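Local coordinates for protein putative rhamnosidase (Streptomyces avermitilis, PDB 3W5M) that releases terminal non-reducing alpha-L-rhamnose by hydrolysis from citrus flavonoids such as naringin, rutin and hesperidin and from gum arabic, at residues R38-S49 with R85-A95; S185-R193 with I209-S217. All blocks are in the same frame, centred on the assembly; numbering follows the deposited sequence.

How the interactions relate
Both contacts sit in beta-sandwich modules that accompany the catalytic (alpha/alpha)6-barrel, and both lie away from the residues that bind rhamnose or calcium. Interaction 1 pairs two neighbouring strands of one sheet in the N-terminal immunoglobulin-like domain. Interaction 2 joins the edge hairpin of one sheet of the carbohydrate-binding module CBM67 to the end of a strand from the module's other sheet and the loop that follows. The module's L-rhamnose site (D179, N180, W203), with calcium held by D179, N180, N228 and P233, lies elsewhere. The two contacts lie on opposite sides of the chain's centre, their own centres about 73 Å apart and their nearest atoms about 46 Å apart.

Interaction 1: R38-S49 with R85-A95; sequences RRQSAYQVRVAS and RYFWSVRVWDA
F87 N and F87 O both bond to A48, opening an antiparallel ladder between the central strands 40-48 and 85-94 of a four-stranded sheet in the N-terminal immunoglobulin-like domain. At the edge of the F87 ring, in its plane, lies A48 O. W88 and V90 face the same way as V45 and V47; V90 CG2 rests on V45 CG2 at 3.8 Å, on the side covered by L27 and W29 of strand 26-32. S89 exchanges backbone bonds with R46 and sends its hydroxyl to S103 O. R91 lies alongside Q44, and its NE and NH2 both donate to Q44 OE1, at 3.0 and 3.1 Å. The acceptor lies in the guanidinium plane; Q44 NE2 turns to D61, fixing the amide's rotation. With CG anti to the carbonyl carbon (chi1 -71°), the W93 indole lies along the neighbouring strand, CE3 3.7 Å from A42 CB and CH2 3.4 Å from Q44 OE1. Here S41 and A42 both face W93 in a classic beta bulge: S41 N binds W93 O at 2.8 Å, whereas the bond from A42 N is weak. From within the bulge, S41 OG donates to D94 O from above the carbonyl plane. D94 OD2 closes the pairing in a salt bridge with R38 NH2 at 2.7 Å, its hydrogen bond bent and weak, met at the guanidinium edge with the two planes 45° apart.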
loop_
_atom_site.group_PDB
_atom_site.type_symbol
_atom_site.label_atom_id
_atom_site.label_comp_id
_atom_site.label_asym_id
_atom_site.label_seq_id
_atom_site.Cartn_x
_atom_site.Cartn_y
_atom_site.Cartn_z
ATOM N N ARG A 38 28.827 27.399 -6.591
ATOM C CA ARG A 38 27.993 27.791 -7.736
ATOM C C ARG A 38 26.543 28.052 -7.356
ATOM O O ARG A 38 25.945 27.283 -6.597
ATOM C CB ARG A 38 28.024 26.729 -8.844
ATOM C CG ARG A 38 29.400 26.232 -9.251
ATOM C CD ARG A 38 30.378 27.359 -9.553
ATOM N NE ARG A 38 30.108 28.072 -10.801
ATOM C CZ ARG A 38 30.413 27.630 -12.025
ATOM N NH1 ARG A 38 30.971 26.433 -12.212
ATOM N NH2 ARG A 38 30.131 28.383 -13.083
ATOM N N ARG A 39 25.994 29.142 -7.890
ATOM C CA ARG A 39 24.603 29.497 -7.704
ATOM C C ARG A 39 24.025 29.859 -9.059
ATOM O O ARG A 39 24.739 30.354 -9.936
ATOM C CB ARG A 39 24.457 30.724 -6.796
ATOM C CG ARG A 39 24.876 30.557 -5.346
ATOM C CD ARG A 39 24.692 31.862 -4.575
ATOM N NE ARG A 39 25.417 32.988 -5.176
ATOM C CZ ARG A 39 24.853 33.974 -5.882
ATOM N NH1 ARG A 39 23.541 33.999 -6.092
ATOM N NH2 ARG A 39 25.606 34.940 -6.389
ATOM N N GLN A 40 22.727 29.643 -9.216
ATOM C CA GLN A 40 22.017 30.078 -10.415
ATOM C C GLN A 40 21.478 31.509 -10.247
ATOM O O GLN A 40 20.849 31.823 -9.244
ATOM C CB GLN A 40 20.866 29.110 -10.733
ATOM C CG GLN A 40 19.951 29.546 -11.869
ATOM C CD GLN A 40 18.677 28.738 -11.889
ATOM O OE1 GLN A 40 18.707 27.527 -12.135
ATOM N NE2 GLN A 40 17.551 29.404 -11.656
ATOM N N SER A 41 21.737 32.356 -11.250
ATOM C CA SER A 41 21.179 33.709 -11.307
ATOM C C SER A 41 19.968 33.793 -12.234
ATOM O O SER A 41 19.088 34.629 -12.018
ATOM C CB SER A 41 22.236 34.767 -11.720
ATOM O OG SER A 41 22.908 34.405 -12.912
ATOM N N ALA A 42 19.930 32.943 -13.261
ATOM C CA ALA A 42 18.837 32.997 -14.239
ATOM C C ALA A 42 18.613 31.658 -14.892
ATOM O O ALA A 42 19.512 30.818 -14.873
ATOM C CB ALA A 42 19.149 34.059 -15.301
ATOM N N TYR A 43 17.437 31.461 -15.493
ATOM C CA TYR A 43 17.185 30.264 -16.306
ATOM C C TYR A 43 16.382 30.633 -17.532
ATOM O O TYR A 43 15.776 31.693 -17.583
ATOM C CB TYR A 43 16.421 29.190 -15.506
ATOM C CG TYR A 43 15.010 29.598 -15.101
ATOM C CD1 TYR A 43 13.931 29.410 -15.976
ATOM C CD2 TYR A 43 14.745 30.143 -13.840
ATOM C CE1 TYR A 43 12.642 29.768 -15.622
ATOM C CE2 TYR A 43 13.442 30.500 -13.476
ATOM C CZ TYR A 43 12.403 30.325 -14.382
ATOM O OH TYR A 43 11.106 30.660 -14.048
ATOM N N GLN A 44 16.358 29.737 -18.500
ATOM C CA GLN A 44 15.510 29.898 -19.657
ATOM C C GLN A 44 15.020 28.559 -20.095
ATOM O O GLN A 44 15.827 27.666 -20.380
ATOM C CB GLN A 44 16.280 30.550 -20.816
ATOM C CG GLN A 44 15.526 30.570 -22.145
ATOM C CD GLN A 44 16.311 31.259 -23.254
ATOM O OE1 GLN A 44 17.531 31.409 -23.158
ATOM N NE2 GLN A 44 15.616 31.650 -24.328
ATOM N N VAL A 45 13.692 28.428 -20.206
ATOM C CA VAL A 45 13.088 27.188 -20.645
ATOM C C VAL A 45 12.477 27.327 -22.031
ATOM O O VAL A 45 11.810 28.305 -22.320
ATOM C CB VAL A 45 11.999 26.703 -19.650
ATOM C CG1 VAL A 45 11.277 25.474 -20.205
ATOM C CG2 VAL A 45 12.603 26.454 -18.273
ATOM N N ARG A 46 12.717 26.346 -22.880
ATOM C CA ARG A 46 12.024 26.291 -24.167
ATOM C C ARG A 46 11.264 25.006 -24.287
ATOM O O ARG A 46 11.739 23.977 -23.835
ATOM C CB ARG A 46 13.014 26.353 -25.312
ATOM C CG ARG A 46 13.728 27.669 -25.448
ATOM C CD ARG A 46 14.770 27.491 -26.525
ATOM N NE ARG A 46 15.277 28.777 -26.978
ATOM C CZ ARG A 46 16.268 28.911 -27.848
ATOM N NH1 ARG A 46 16.875 27.837 -28.356
ATOM N NH2 ARG A 46 16.654 30.126 -28.189
ATOM N N VAL A 47 10.091 25.081 -24.916
ATOM C CA VAL A 47 9.232 23.933 -25.153
ATOM C C VAL A 47 8.812 23.989 -26.615
ATOM O O VAL A 47 8.459 25.062 -27.116
ATOM C CB VAL A 47 7.949 23.969 -24.262
ATOM C CG1 VAL A 47 7.151 22.685 -24.422
ATOM C CG2 VAL A 47 8.274 24.235 -22.804
ATOM N N ALA A 48 8.847 22.837 -27.275
ATOM C CA ALA A 48 8.559 22.724 -28.693
ATOM C C ALA A 48 7.953 21.366 -29.037
ATOM O O ALA A 48 7.975 20.425 -28.216
ATOM C CB ALA A 48 9.840 22.980 -29.497
ATOM N N SER A 49 7.406 21.248 -30.249
ATOM C CA SER A 49 6.709 20.036 -30.668
ATOM C C SER A 49 7.669 18.953 -31.170
ATOM O O SER A 49 7.255 17.830 -31.450
ATOM C CB SER A 49 5.648 20.365 -31.733
ATOM O OG SER A 49 6.271 20.744 -32.951
ATOM N N ARG A 85 3.020 15.127 -27.156
ATOM C CA ARG A 85 4.385 15.104 -26.618
ATOM C C ARG A 85 5.043 16.493 -26.690
ATOM O O ARG A 85 5.068 17.133 -27.752
ATOM C CB ARG A 85 5.225 14.013 -27.299
ATOM C CG ARG A 85 6.642 13.879 -26.733
ATOM C CD ARG A 85 7.316 12.589 -27.222
ATOM N NE ARG A 85 6.638 11.415 -26.694
ATOM C CZ ARG A 85 7.159 10.194 -26.623
ATOM N NH1 ARG A 85 8.379 9.957 -27.107
ATOM N NH2 ARG A 85 6.439 9.211 -26.088
ATOM N N TYR A 86 5.513 16.992 -25.551
ATOM C CA TYR A 86 6.178 18.277 -25.474
ATOM C C TYR A 86 7.654 18.095 -25.184
ATOM O O TYR A 86 8.026 17.516 -24.159
ATOM C CB TYR A 86 5.549 19.157 -24.393
ATOM C CG TYR A 86 4.156 19.594 -24.770
ATOM C CD1 TYR A 86 3.956 20.709 -25.602
ATOM C CD2 TYR A 86 3.034 18.874 -24.361
ATOM C CE1 TYR A 86 2.675 21.098 -25.975
ATOM C CE2 TYR A 86 1.744 19.268 -24.738
ATOM C CZ TYR A 86 1.576 20.382 -25.533
ATOM O OH TYR A 86 0.307 20.789 -25.899
ATOM N N PHE A 87 8.492 18.605 -26.083
ATOM C CA PHE A 87 9.939 18.524 -25.897
ATOM C C PHE A 87 10.406 19.784 -25.199
ATOM O O PHE A 87 9.826 20.870 -25.381
ATOM C CB PHE A 87 10.652 18.300 -27.228
ATOM C CG PHE A 87 10.393 16.960 -27.828
ATOM C CD1 PHE A 87 9.269 16.746 -28.611
ATOM C CD2 PHE A 87 11.268 15.896 -27.605
ATOM C CE1 PHE A 87 9.025 15.505 -29.173
ATOM C CE2 PHE A 87 11.035 14.649 -28.164
ATOM C CZ PHE A 87 9.911 14.457 -28.956
ATOM N N TRP A 88 11.382 19.629 -24.309
ATOM C CA TRP A 88 11.881 20.765 -23.588
ATOM C C TRP A 88 13.358 20.688 -23.285
ATOM O O TRP A 88 13.968 19.633 -23.281
ATOM C CB TRP A 88 11.072 21.051 -22.309
ATOM C CG TRP A 88 11.324 20.081 -21.169
ATOM C CD1 TRP A 88 10.929 18.793 -21.099
ATOM C CD2 TRP A 88 12.040 20.362 -19.964
ATOM N NE1 TRP A 88 11.372 18.228 -19.915
ATOM C CE2 TRP A 88 12.035 19.183 -19.192
ATOM C CE3 TRP A 88 12.668 21.508 -19.451
ATOM C CZ2 TRP A 88 12.624 19.109 -17.921
ATOM C CZ3 TRP A 88 13.286 21.436 -18.189
ATOM C CH2 TRP A 88 13.248 20.237 -17.436
ATOM N N SER A 89 13.894 21.856 -23.002
ATOM C CA SER A 89 15.286 22.038 -22.745
ATOM C C SER A 89 15.388 23.266 -21.877
ATOM O O SER A 89 14.571 24.169 -21.970
ATOM C CB SER A 89 16.023 22.259 -24.067
ATOM O OG SER A 89 17.419 22.117 -23.890
ATOM N N VAL A 90 16.394 23.290 -21.022
ATOM C CA VAL A 90 16.660 24.450 -20.179
ATOM C C VAL A 90 18.175 24.751 -20.198
ATOM O O VAL A 90 19.009 23.857 -20.450
ATOM C CB VAL A 90 16.160 24.215 -18.721
ATOM C CG1 VAL A 90 16.874 23.038 -18.052
ATOM C CG2 VAL A 90 16.286 25.458 -17.871
ATOM N N ARG A 91 18.503 26.006 -19.953
ATOM C CA ARG A 91 19.876 26.437 -19.736
ATOM C C ARG A 91 19.827 27.457 -18.634
ATOM O O ARG A 91 18.780 28.052 -18.370
ATOM C CB ARG A 91 20.527 27.022 -21.008
ATOM C CG ARG A 91 19.878 28.285 -21.538
ATOM C CD ARG A 91 20.851 28.998 -22.462
ATOM N NE ARG A 91 20.225 30.127 -23.131
ATOM C CZ ARG A 91 20.772 30.775 -24.153
ATOM N NH1 ARG A 91 21.956 30.384 -24.614
ATOM N NH2 ARG A 91 20.133 31.807 -24.705
ATOM N N VAL A 92 20.947 27.622 -17.946
ATOM C CA VAL A 92 20.999 28.529 -16.818
ATOM C C VAL A 92 22.239 29.400 -16.917
ATOM O O VAL A 92 23.188 29.077 -17.654
ATOM C CB VAL A 92 21.080 27.744 -15.482
ATOM C CG1 VAL A 92 19.875 26.832 -15.292
ATOM C CG2 VAL A 92 22.365 26.934 -15.429
ATOM N N TRP A 93 22.222 30.469 -16.140
ATOM C CA TRP A 93 23.344 31.372 -15.961
ATOM C C TRP A 93 23.823 31.273 -14.513
ATOM O O TRP A 93 23.021 31.397 -13.572
ATOM C CB TRP A 93 22.919 32.810 -16.286
ATOM C CG TRP A 93 22.673 33.030 -17.769
ATOM C CD1 TRP A 93 23.528 33.638 -18.662
ATOM C CD2 TRP A 93 21.508 32.645 -18.533
ATOM N NE1 TRP A 93 22.970 33.641 -19.921
ATOM C CE2 TRP A 93 21.735 33.041 -19.871
ATOM C CE3 TRP A 93 20.297 32.007 -18.216
ATOM C CZ2 TRP A 93 20.793 32.811 -20.893
ATOM C CZ3 TRP A 93 19.372 31.779 -19.227
ATOM C CH2 TRP A 93 19.617 32.189 -20.546
ATOM N N ASP A 94 25.122 31.031 -14.335
ATOM C CA ASP A 94 25.729 31.030 -12.994
ATOM C C ASP A 94 25.772 32.454 -12.429
ATOM O O ASP A 94 25.361 33.391 -13.097
ATOM C CB ASP A 94 27.115 30.367 -13.011
ATOM C CG ASP A 94 28.075 31.015 -14.012
ATOM O OD1 ASP A 94 28.018 32.252 -14.196
ATOM O OD2 ASP A 94 28.892 30.283 -14.617
ATOM N N ALA A 95 26.279 32.619 -11.212
ATOM C CA ALA A 95 26.290 33.928 -10.546
ATOM C C ALA A 95 27.201 34.981 -11.210
ATOM O O ALA A 95 27.136 36.154 -10.869
ATOM C CB ALA A 95 26.646 33.764 -9.081
HETATM O O HOH W 1 28.328 30.607 -9.744
HETATM O O HOH W 2 4.917 17.015 -30.267
#

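Interaction 2: S185-R193 with I209-S217; sequences SVDGAEVAR and IDVLDHVHS
H214 packs against the hairpin 185-193 from CB to the ring. Its CB lies 4.0 Å from V186 CB. On the CD2 side of the ring, V191 CG1 sits over one face in a CH-pi contact, 4.0 Å from the centroid; on the other side ND1 and CE1 meet A189 CB, CE1 at 3.6 Å. A chi1 of -70° sets CG beside the backbone N, and the ring slides past V191, the two side chains running in opposite directions. V186 CG1, meanwhile, reaches H214 O at 3.4 Å. The hairpin is closed by a type I' turn from V186 to A189, and its strand 189-193 is the edge of one sheet of the CBM67 beta-sandwich, while I209 and D210 end strand 207-210 at the edge of the other; the contact thus bridges the two sheets along one side of the module. V191 and A192 form a classic bulge opposite V184. The V191 and V211 side chains cross at about a right angle, CG2 of V191 meeting CG1 of V211 at 4.0 Å, and A192 CB meets I209 CD1 at 3.7 Å. At the turn, H216 NE2 donates to D187 OD2, 2.5 Å away and nearly straight at 167°, the oxygen in the ring plane and met almost along its C-O axis. H216 ND1 holds S217 O, and D187 OD1 takes T221 N, so both groups are gripped at two points. A phenylalanine in place of H216 would probably leave D187 OD2 without this donor and set S217 O free of its ring partner. The carboxylate and imidazole planes stand 46° apart.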
loop_
_atom_site.group_PDB
_atom_site.type_symbol
_atom_site.label_atom_id
_atom_site.label_comp_id
_atom_site.label_asym_id
_atom_site.label_seq_id
_atom_site.Cartn_x
_atom_site.Cartn_y
_atom_site.Cartn_z
ATOM N N SER A 185 -23.007 -34.426 2.399
ATOM C CA SER A 185 -22.416 -35.565 1.688
ATOM C C SER A 185 -23.192 -35.921 0.428
ATOM O O SER A 185 -24.395 -35.658 0.323
ATOM C CB SER A 185 -22.315 -36.772 2.623
ATOM O OG SER A 185 -23.599 -37.228 3.023
ATOM N N VAL A 186 -22.490 -36.533 -0.528
ATOM C CA VAL A 186 -23.102 -37.166 -1.676
ATOM C C VAL A 186 -22.723 -38.659 -1.728
ATOM O O VAL A 186 -21.539 -39.001 -1.642
ATOM C CB VAL A 186 -22.677 -36.498 -3.003
ATOM C CG1 VAL A 186 -23.482 -37.102 -4.146
ATOM C CG2 VAL A 186 -22.888 -34.984 -2.950
ATOM N N ASP A 187 -23.738 -39.520 -1.861
ATOM C CA ASP A 187 -23.613 -40.993 -1.840
ATOM C C ASP A 187 -22.729 -41.510 -0.700
ATOM O O ASP A 187 -22.004 -42.508 -0.854
ATOM C CB ASP A 187 -23.154 -41.548 -3.204
ATOM C CG ASP A 187 -24.307 -41.641 -4.241
ATOM O OD1 ASP A 187 -25.492 -41.344 -3.924
ATOM O OD2 ASP A 187 -24.016 -42.023 -5.395
ATOM N N GLY A 188 -22.808 -40.832 0.441
ATOM C CA GLY A 188 -22.026 -41.194 1.624
ATOM C C GLY A 188 -20.677 -40.497 1.770
ATOM O O GLY A 188 -20.021 -40.629 2.800
ATOM N N ALA A 189 -20.237 -39.752 0.768
ATOM C CA ALA A 189 -18.954 -39.065 0.920
ATOM C C ALA A 189 -19.158 -37.584 1.234
ATOM O O ALA A 189 -19.798 -36.881 0.461
ATOM C CB ALA A 189 -18.121 -39.237 -0.350
ATOM N N GLU A 190 -18.610 -37.112 2.360
ATOM C CA GLU A 190 -18.725 -35.690 2.736
ATOM C C GLU A 190 -18.041 -34.785 1.701
ATOM O O GLU A 190 -16.926 -35.067 1.264
ATOM C CB GLU A 190 -18.135 -35.446 4.132
ATOM C CG GLU A 190 -18.314 -34.038 4.658
ATOM C CD GLU A 190 -17.788 -33.885 6.077
ATOM O OE1 GLU A 190 -18.496 -34.271 7.036
ATOM O OE2 GLU A 190 -16.661 -33.374 6.235
ATOM N N VAL A 191 -18.705 -33.705 1.303
ATOM C CA VAL A 191 -18.126 -32.801 0.312
ATOM C C VAL A 191 -17.865 -31.395 0.862
ATOM O O VAL A 191 -17.125 -30.625 0.244
ATOM C CB VAL A 191 -18.944 -32.735 -0.996
ATOM C CG1 VAL A 191 -19.067 -34.123 -1.615
ATOM C CG2 VAL A 191 -20.328 -32.098 -0.777
ATOM N N ALA A 192 -18.462 -31.064 2.009
ATOM C CA ALA A 192 -18.269 -29.760 2.651
ATOM C C ALA A 192 -18.866 -29.774 4.050
ATOM O O ALA A 192 -19.822 -30.505 4.313
ATOM C CB ALA A 192 -18.932 -28.662 1.826
ATOM N N ARG A 193 -18.302 -28.950 4.925
ATOM C CA ARG A 193 -18.838 -28.710 6.266
ATOM C C ARG A 193 -18.379 -27.372 6.810
ATOM O O ARG A 193 -17.386 -26.813 6.355
ATOM C CB ARG A 193 -18.434 -29.815 7.252
ATOM C CG ARG A 193 -16.965 -29.815 7.650
ATOM C CD ARG A 193 -16.732 -30.426 9.036
ATOM N NE ARG A 193 -17.219 -31.801 9.124
ATOM C CZ ARG A 193 -18.234 -32.219 9.886
ATOM N NH1 ARG A 193 -18.891 -31.376 10.679
ATOM N NH2 ARG A 193 -18.585 -33.496 9.863
ATOM N N ILE A 209 -19.172 -25.129 -3.925
ATOM C CA ILE A 209 -18.257 -26.286 -3.990
ATOM C C ILE A 209 -18.453 -26.986 -5.329
ATOM O O ILE A 209 -19.582 -27.260 -5.714
ATOM C CB ILE A 209 -18.544 -27.332 -2.880
ATOM C CG1 ILE A 209 -18.584 -26.695 -1.483
ATOM C CG2 ILE A 209 -17.499 -28.463 -2.908
ATOM C CD1 ILE A 209 -19.991 -26.473 -0.961
ATOM N N ASP A 210 -17.367 -27.266 -6.047
ATOM C CA ASP A 210 -17.481 -28.123 -7.224
ATOM C C ASP A 210 -17.656 -29.568 -6.752
ATOM O O ASP A 210 -16.854 -30.047 -5.976
ATOM C CB ASP A 210 -16.250 -27.998 -8.141
ATOM C CG ASP A 210 -16.447 -28.711 -9.488
ATOM O OD1 ASP A 210 -16.656 -29.946 -9.502
ATOM O OD2 ASP A 210 -16.418 -28.037 -10.543
ATOM N N VAL A 211 -18.695 -30.253 -7.239
ATOM C CA VAL A 211 -19.021 -31.625 -6.810
ATOM C C VAL A 211 -19.108 -32.609 -7.975
ATOM O O VAL A 211 -19.693 -33.688 -7.841
ATOM C CB VAL A 211 -20.351 -31.697 -5.994
ATOM C CG1 VAL A 211 -20.187 -31.000 -4.651
ATOM C CG2 VAL A 211 -21.518 -31.090 -6.772
ATOM N N LEU A 212 -18.528 -32.243 -9.115
ATOM C CA LEU A 212 -18.552 -33.134 -10.272
ATOM C C LEU A 212 -17.960 -34.521 -9.946
ATOM O O LEU A 212 -18.470 -35.539 -10.439
ATOM C CB LEU A 212 -17.861 -32.493 -11.478
ATOM C CG LEU A 212 -17.781 -33.305 -12.785
ATOM C CD1 LEU A 212 -19.152 -33.496 -13.398
ATOM C CD2 LEU A 212 -16.849 -32.611 -13.775
ATOM N N ASP A 213 -16.912 -34.557 -9.115
ATOM C CA ASP A 213 -16.228 -35.810 -8.701
ATOM C C ASP A 213 -17.047 -36.739 -7.800
ATOM O O ASP A 213 -16.586 -37.840 -7.479
ATOM C CB ASP A 213 -14.876 -35.511 -8.022
ATOM C CG ASP A 213 -15.024 -34.608 -6.786
ATOM O OD1 ASP A 213 -16.052 -33.895 -6.696
ATOM O OD2 ASP A 213 -14.123 -34.581 -5.910
ATOM N N HIS A 214 -18.245 -36.304 -7.387
ATOM C CA HIS A 214 -19.132 -37.120 -6.530
ATOM C C HIS A 214 -20.540 -37.353 -7.081
ATOM O O HIS A 214 -21.270 -38.162 -6.531
ATOM C CB HIS A 214 -19.230 -36.550 -5.110
ATOM C CG HIS A 214 -17.969 -36.688 -4.324
ATOM N ND1 HIS A 214 -17.608 -37.864 -3.701
ATOM C CD2 HIS A 214 -16.969 -35.809 -4.082
ATOM C CE1 HIS A 214 -16.442 -37.701 -3.100
ATOM N NE2 HIS A 214 -16.028 -36.466 -3.324
ATOM N N VAL A 215 -20.918 -36.677 -8.164
ATOM C CA VAL A 215 -22.241 -36.911 -8.766
ATOM C C VAL A 215 -22.204 -37.745 -10.040
ATOM O O VAL A 215 -21.170 -37.827 -10.718
ATOM C CB VAL A 215 -23.024 -35.610 -9.042
ATOM C CG1 VAL A 215 -23.198 -34.809 -7.754
ATOM C CG2 VAL A 215 -22.362 -34.794 -10.131
ATOM N N HIS A 216 -23.335 -38.368 -10.347
ATOM C CA HIS A 216 -23.458 -39.193 -11.539
ATOM C C HIS A 216 -24.892 -39.184 -12.028
ATOM O O HIS A 216 -25.782 -38.646 -11.378
ATOM C CB HIS A 216 -22.978 -40.627 -11.248
ATOM C CG HIS A 216 -23.518 -41.190 -9.974
ATOM N ND1 HIS A 216 -24.724 -41.854 -9.905
ATOM C CD2 HIS A 216 -23.038 -41.149 -8.707
ATOM C CE1 HIS A 216 -24.958 -42.208 -8.654
ATOM N NE2 HIS A 216 -23.946 -41.801 -7.911
ATOM N N SER A 217 -25.133 -39.787 -13.180
ATOM C CA SER A 217 -26.474 -39.859 -13.689
ATOM C C SER A 217 -27.283 -40.814 -12.820
ATOM O O SER A 217 -26.721 -41.665 -12.128
ATOM C CB SER A 217 -26.448 -40.334 -15.147
ATOM O OG SER A 217 -26.364 -41.747 -15.215
#